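Local coordinates for protein phage terminase large subunit (Thermus phage G20c, PDB 5M1O) that drives ATP-powered packaging of viral DNA into empty capsids as the terminase motor subunit and cuts the viral genome to start and end packaging through its metal-dependent nuclease domain, at residues I36-A41 / H89-A94. Sequence-based numbering, arbitrary orientation.
Sequences IYCIGA and HAYVVA
With CG of Y91 set between its own backbone N and carbonyl carbon (chi1 74°), the phenol ring swings across to C38 on the neighbouring strand. CB of C38 lies over one face of that ring, offset toward the rim, 3.7 Å from its centroid in a CH-pi contact. SG of C38 stands farther off, oblique to the ring. Beyond the contact the Y91 hydroxyl is hydrogen-bonded to OE1 of Q188. On the other face of the sheet, I39 holds CG1 beside its backbone N (chi1 -54°); CG1 meets CB of A90 at 4.0 Å, while CB of I39 faces CG2 of V92. CB of A41 continues this packing against CG1 of V92 at 3.7 Å, and L80 of helix 73-86 covers both I39 and V92.

The backbones run parallel. I39 is gripped twice. Its N gives a hydrogen bond to O of Y91 (2.8 Å). Its O takes a straighter one from N of V93, 168° at the hydrogen and 2.7 Å long. N of A41 then bonds to O of V93 (2.9 Å). At the start of the pair, a water donates to O of Y37 (2.6 Å) and only weakly accepts from N of Y91, linking two backbone atoms that are not hydrogen-bonded to each other.

The two strands lie side by side in the mixed sheet of an RNase H-like nuclease domain, joined through two antiparallel strands and helix 73-86. D42 ends the first strand and D95 directly follows the second, consistent with acidic ligands of the catalytic magnesium ions carried on adjacent strands, as in the RNase H fold.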
loop_
_atom_site.group_PDB
_atom_site.type_symbol
_atom_site.label_atom_id
_atom_site.label_comp_id
_atom_site.label_asym_id
_atom_site.label_seq_id
_atom_site.Cartn_x
_atom_site.Cartn_y
_atom_site.Cartn_z
ATOM N N ILE A 36 -2.610 11.474 13.487
ATOM C CA ILE A 36 -1.393 10.697 13.265
ATOM C C ILE A 36 -1.561 9.844 12.009
ATOM O O ILE A 36 -2.660 9.354 11.721
ATOM C CB ILE A 36 -0.991 9.829 14.486
ATOM C CG1 ILE A 36 -2.127 8.915 14.954
ATOM C CG2 ILE A 36 -0.556 10.723 15.646
ATOM C CD1 ILE A 36 -1.630 7.609 15.528
ATOM N N TYR A 37 -0.468 9.683 11.276
ATOM C CA TYR A 37 -0.461 9.018 9.978
ATOM C C TYR A 37 0.617 7.960 9.898
ATOM O O TYR A 37 1.633 8.056 10.568
ATOM C CB TYR A 37 -0.166 10.041 8.879
ATOM C CG TYR A 37 -1.232 11.091 8.671
ATOM C CD1 TYR A 37 -1.262 12.239 9.460
ATOM C CD2 TYR A 37 -2.204 10.957 7.656
ATOM C CE1 TYR A 37 -2.220 13.224 9.260
ATOM C CE2 TYR A 37 -3.166 11.939 7.450
ATOM C CZ TYR A 37 -3.174 13.068 8.254
ATOM O OH TYR A 37 -4.118 14.049 8.064
ATOM N N CYS A 38 0.417 6.979 9.022
ATOM C CA CYS A 38 1.494 6.107 8.600
ATOM C C CYS A 38 1.423 5.948 7.094
ATOM O O CYS A 38 0.449 6.354 6.481
ATOM C CB CYS A 38 1.392 4.764 9.304
ATOM S SG CYS A 38 0.000 3.757 8.772
ATOM N N ILE A 39 2.469 5.378 6.513
ATOM C CA ILE A 39 2.559 5.171 5.075
ATOM C C ILE A 39 2.888 3.712 4.790
ATOM O O ILE A 39 3.918 3.223 5.239
ATOM C CB ILE A 39 3.644 6.055 4.437
ATOM C CG1 ILE A 39 3.400 7.526 4.811
ATOM C CG2 ILE A 39 3.686 5.858 2.915
ATOM C CD1 ILE A 39 4.455 8.487 4.301
ATOM N N GLY A 40 2.022 3.034 4.025
ATOM C CA GLY A 40 2.345 1.721 3.491
ATOM C C GLY A 40 3.206 1.877 2.254
ATOM O O GLY A 40 2.816 2.575 1.335
ATOM N N ALA A 41 4.370 1.226 2.216
ATOM C CA ALA A 41 5.316 1.400 1.127
ATOM C C ALA A 41 5.790 0.100 0.484
ATOM O O ALA A 41 6.384 -0.746 1.152
ATOM C CB ALA A 41 6.523 2.179 1.606
ATOM N N HIS A 89 5.998 13.706 9.728
ATOM C CA HIS A 89 6.916 12.572 9.940
ATOM C C HIS A 89 6.151 11.279 10.151
ATOM O O HIS A 89 6.424 10.503 11.073
ATOM C CB HIS A 89 7.888 12.860 11.088
ATOM C CG HIS A 89 8.837 13.972 10.785
ATOM N ND1 HIS A 89 8.683 15.244 11.291
ATOM C CD2 HIS A 89 9.934 14.012 9.990
ATOM C CE1 HIS A 89 9.659 16.013 10.846
ATOM N NE2 HIS A 89 10.425 15.293 10.046
ATOM N N ALA A 90 5.192 11.048 9.257
ATOM C CA ALA A 90 4.389 9.838 9.274
ATOM C C ALA A 90 5.320 8.649 9.189
ATOM O O ALA A 90 6.196 8.613 8.332
ATOM C CB ALA A 90 3.440 9.816 8.092
ATOM N N TYR A 91 5.139 7.674 10.062
ATOM C CA TYR A 91 6.019 6.510 9.997
ATOM C C TYR A 91 5.646 5.578 8.852
ATOM O O TYR A 91 4.489 5.424 8.520
ATOM C CB TYR A 91 6.081 5.759 11.315
ATOM C CG TYR A 91 4.877 4.934 11.667
ATOM C CD1 TYR A 91 3.817 5.497 12.354
ATOM C CD2 TYR A 91 4.834 3.564 11.391
ATOM C CE1 TYR A 91 2.711 4.752 12.704
ATOM C CE2 TYR A 91 3.741 2.803 11.748
ATOM C CZ TYR A 91 2.682 3.408 12.402
ATOM O OH TYR A 91 1.599 2.692 12.803
ATOM N N VAL A 92 6.661 4.963 8.280
ATOM C CA VAL A 92 6.537 4.144 7.083
ATOM C C VAL A 92 6.522 2.669 7.504
ATOM O O VAL A 92 7.330 2.246 8.341
ATOM C CB VAL A 92 7.705 4.445 6.129
ATOM C CG1 VAL A 92 7.696 3.523 4.903
ATOM C CG2 VAL A 92 7.678 5.917 5.693
ATOM N N VAL A 93 5.590 1.914 6.934
ATOM C CA VAL A 93 5.550 0.452 7.048
ATOM C C VAL A 93 6.049 -0.039 5.692
ATOM O O VAL A 93 5.325 -0.015 4.706
ATOM C CB VAL A 93 4.134 -0.061 7.361
ATOM C CG1 VAL A 93 4.106 -1.591 7.528
ATOM C CG2 VAL A 93 3.616 0.603 8.622
ATOM N N ALA A 94 7.316 -0.436 5.644
ATOM C CA ALA A 94 7.986 -0.701 4.375
ATOM C C ALA A 94 8.167 -2.180 4.158
ATOM O O ALA A 94 8.722 -2.867 5.017
ATOM C CB ALA A 94 9.339 -0.011 4.339
HETATM O O HOH W 1 3.082 8.700 12.668
#